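Local coordinates for carbonic anhydrase (Synechocystis sp., PDB 5SWC), which uses a zinc ion to interconvert carbon dioxide and hydrogencarbonate reversibly, supplying CO2 to RuBisCO inside the carboxysome, at residues Lys144-Thr149 with Leu175-Asn180. Residues are numbered along the deposited sequence; the frame is centred on the assembly and turned at random.
Sequences KHTEAT and LTQLKN
OG1 of T149 comes in from the side of the T176 C-O bond, 2.8 Å from OG1 of T176 and 2.7 Å from OG1 of T146. The carbonyl O of E172 also bonds to OG1 of T176. With OG1 beside the backbone N (chi1 -63°), T176 has its CG2 methyl anti to that N and directed at the opposing turn, where it lies 3.9 Å from OG1 of T146 and 4.1 Å from CB of A148. Replacing T176 by an alanine is likely to open a gap beside A148 and to leave the T149 hydroxyl without its mate on helix 162-181.

At the next residue of the helix, the bent chain of Q177 (chi2 -37°) crosses the T146 side chain at about a right angle, which puts NE2 3.1 Å from OG1. N173 supports both groups, its OD1 bonding to OG1 of T146 and its carbonyl O to NE2 of Q177. Farther out, OE1 of Q177 and ND2 of N180, joined by a weak 3.3 Å bond, grip the N and O of I86, respectively.

H188 of the second subunit packs on A148 and T176, and NE2 of H145 bonds to the O of N93 of the third. This buried polar helix-helix junction packs the start of helix 147-156 on helix 162-181, which leans on strand 111-117 of the beta-class carbonic anhydrase fold, the side chain of T146 about 11 Å from the zinc ion.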
loop_
_atom_site.group_PDB
_atom_site.type_symbol
_atom_site.label_atom_id
_atom_site.label_comp_id
_atom_site.label_asym_id
_atom_site.label_seq_id
_atom_site.Cartn_x
_atom_site.Cartn_y
_atom_site.Cartn_z
ATOM N N LYS A 144 10.530 1.508 10.820
ATOM C CA LYS A 144 10.817 2.176 9.542
ATOM C C LYS A 144 10.351 3.611 9.559
ATOM O O LYS A 144 10.968 4.471 8.909
ATOM C CB LYS A 144 10.147 1.444 8.376
ATOM C CG LYS A 144 10.714 0.043 8.105
ATOM C CD LYS A 144 9.922 -0.657 7.007
ATOM C CE LYS A 144 10.464 -2.075 6.741
ATOM N NZ LYS A 144 9.497 -2.869 5.897
ATOM N N HIS A 145 9.271 3.902 10.282
ATOM C CA HIS A 145 8.739 5.249 10.280
ATOM C C HIS A 145 9.594 6.224 11.061
ATOM O O HIS A 145 9.405 7.434 10.921
ATOM C CB HIS A 145 7.307 5.274 10.782
ATOM C CG HIS A 145 6.371 4.515 9.933
ATOM N ND1 HIS A 145 6.161 4.800 8.602
ATOM C CD2 HIS A 145 5.568 3.486 10.252
ATOM C CE1 HIS A 145 5.237 3.969 8.131
ATOM N NE2 HIS A 145 4.864 3.167 9.119
ATOM N N THR A 146 10.575 5.723 11.810
ATOM C CA THR A 146 11.536 6.588 12.485
ATOM C C THR A 146 12.963 6.306 11.974
ATOM O O THR A 146 13.958 6.614 12.648
ATOM C CB THR A 146 11.374 6.501 14.012
ATOM O OG1 THR A 146 11.953 7.683 14.583
ATOM C CG2 THR A 146 12.022 5.255 14.630
ATOM N N GLU A 147 13.093 5.821 10.744
ATOM C CA GLU A 147 14.394 5.578 10.142
ATOM C C GLU A 147 15.250 6.839 10.099
ATOM O O GLU A 147 16.470 6.766 10.144
ATOM C CB GLU A 147 14.223 4.955 8.748
ATOM C CG GLU A 147 15.515 4.818 7.948
ATOM C CD GLU A 147 16.483 3.857 8.560
ATOM O OE1 GLU A 147 16.135 3.058 9.464
ATOM O OE2 GLU A 147 17.639 3.904 8.101
ATOM N N ALA A 148 14.621 8.005 9.992
ATOM C CA ALA A 148 15.399 9.234 9.965
ATOM C C ALA A 148 16.183 9.415 11.250
ATOM O O ALA A 148 17.278 9.995 11.228
ATOM C CB ALA A 148 14.509 10.443 9.642
ATOM N N THR A 149 15.648 8.935 12.367
ATOM C CA THR A 149 16.340 8.970 13.661
ATOM C C THR A 149 17.538 8.067 13.580
ATOM O O THR A 149 18.622 8.451 13.972
ATOM C CB THR A 149 15.431 8.480 14.766
ATOM O OG1 THR A 149 14.202 9.226 14.721
ATOM C CG2 THR A 149 16.067 8.589 16.122
ATOM N N LEU A 175 12.455 14.550 17.979
ATOM C CA LEU A 175 12.667 15.578 16.954
ATOM C C LEU A 175 12.185 15.075 15.587
ATOM O O LEU A 175 11.568 15.810 14.827
ATOM C CB LEU A 175 14.121 16.015 16.938
ATOM C CG LEU A 175 14.611 16.565 18.288
ATOM C CD1 LEU A 175 15.962 17.162 18.135
ATOM C CD2 LEU A 175 13.632 17.561 18.825
ATOM N N THR A 176 12.429 13.820 15.270
ATOM C CA THR A 176 11.931 13.240 14.032
ATOM C C THR A 176 10.404 13.288 13.977
ATOM O O THR A 176 9.837 13.631 12.947
ATOM C CB THR A 176 12.421 11.803 13.879
ATOM O OG1 THR A 176 13.854 11.840 13.783
ATOM C CG2 THR A 176 11.852 11.106 12.689
ATOM N N GLN A 177 9.746 12.923 15.067
ATOM C CA GLN A 177 8.295 12.923 15.029
ATOM C C GLN A 177 7.732 14.329 14.855
ATOM O O GLN A 177 6.692 14.473 14.218
ATOM C CB GLN A 177 7.722 12.299 16.300
ATOM C CG GLN A 177 8.247 10.953 16.681
ATOM C CD GLN A 177 8.500 10.083 15.519
ATOM O OE1 GLN A 177 7.641 9.872 14.652
ATOM N NE2 GLN A 177 9.702 9.553 15.457
ATOM N N LEU A 178 8.418 15.329 15.364
ATOM C CA LEU A 178 7.993 16.710 15.144
ATOM C C LEU A 178 8.103 17.100 13.687
ATOM O O LEU A 178 7.248 17.809 13.172
ATOM C CB LEU A 178 8.814 17.645 16.042
ATOM C CG LEU A 178 8.442 17.499 17.512
ATOM C CD1 LEU A 178 9.537 18.017 18.368
ATOM C CD2 LEU A 178 7.148 18.187 17.845
ATOM N N LYS A 179 9.141 16.655 12.988
ATOM C CA LYS A 179 9.207 16.859 11.550
ATOM C C LYS A 179 8.099 16.106 10.824
ATOM O O LYS A 179 7.475 16.645 9.907
ATOM C CB LYS A 179 10.572 16.438 11.000
ATOM C CG LYS A 179 11.795 17.207 11.531
ATOM C CD LYS A 179 11.708 18.669 11.216
ATOM C CE LYS A 179 12.936 19.375 11.791
ATOM N NZ LYS A 179 12.920 20.783 11.310
ATOM N N ASN A 180 7.833 14.872 11.228
ATOM C CA ASN A 180 6.755 14.107 10.631
ATOM C C ASN A 180 5.402 14.781 10.798
ATOM O O ASN A 180 4.586 14.841 9.854
ATOM C CB ASN A 180 6.724 12.702 11.213
ATOM C CG ASN A 180 7.957 11.869 10.851
ATOM O OD1 ASN A 180 8.748 12.258 9.999
ATOM N ND2 ASN A 180 8.102 10.702 11.485
#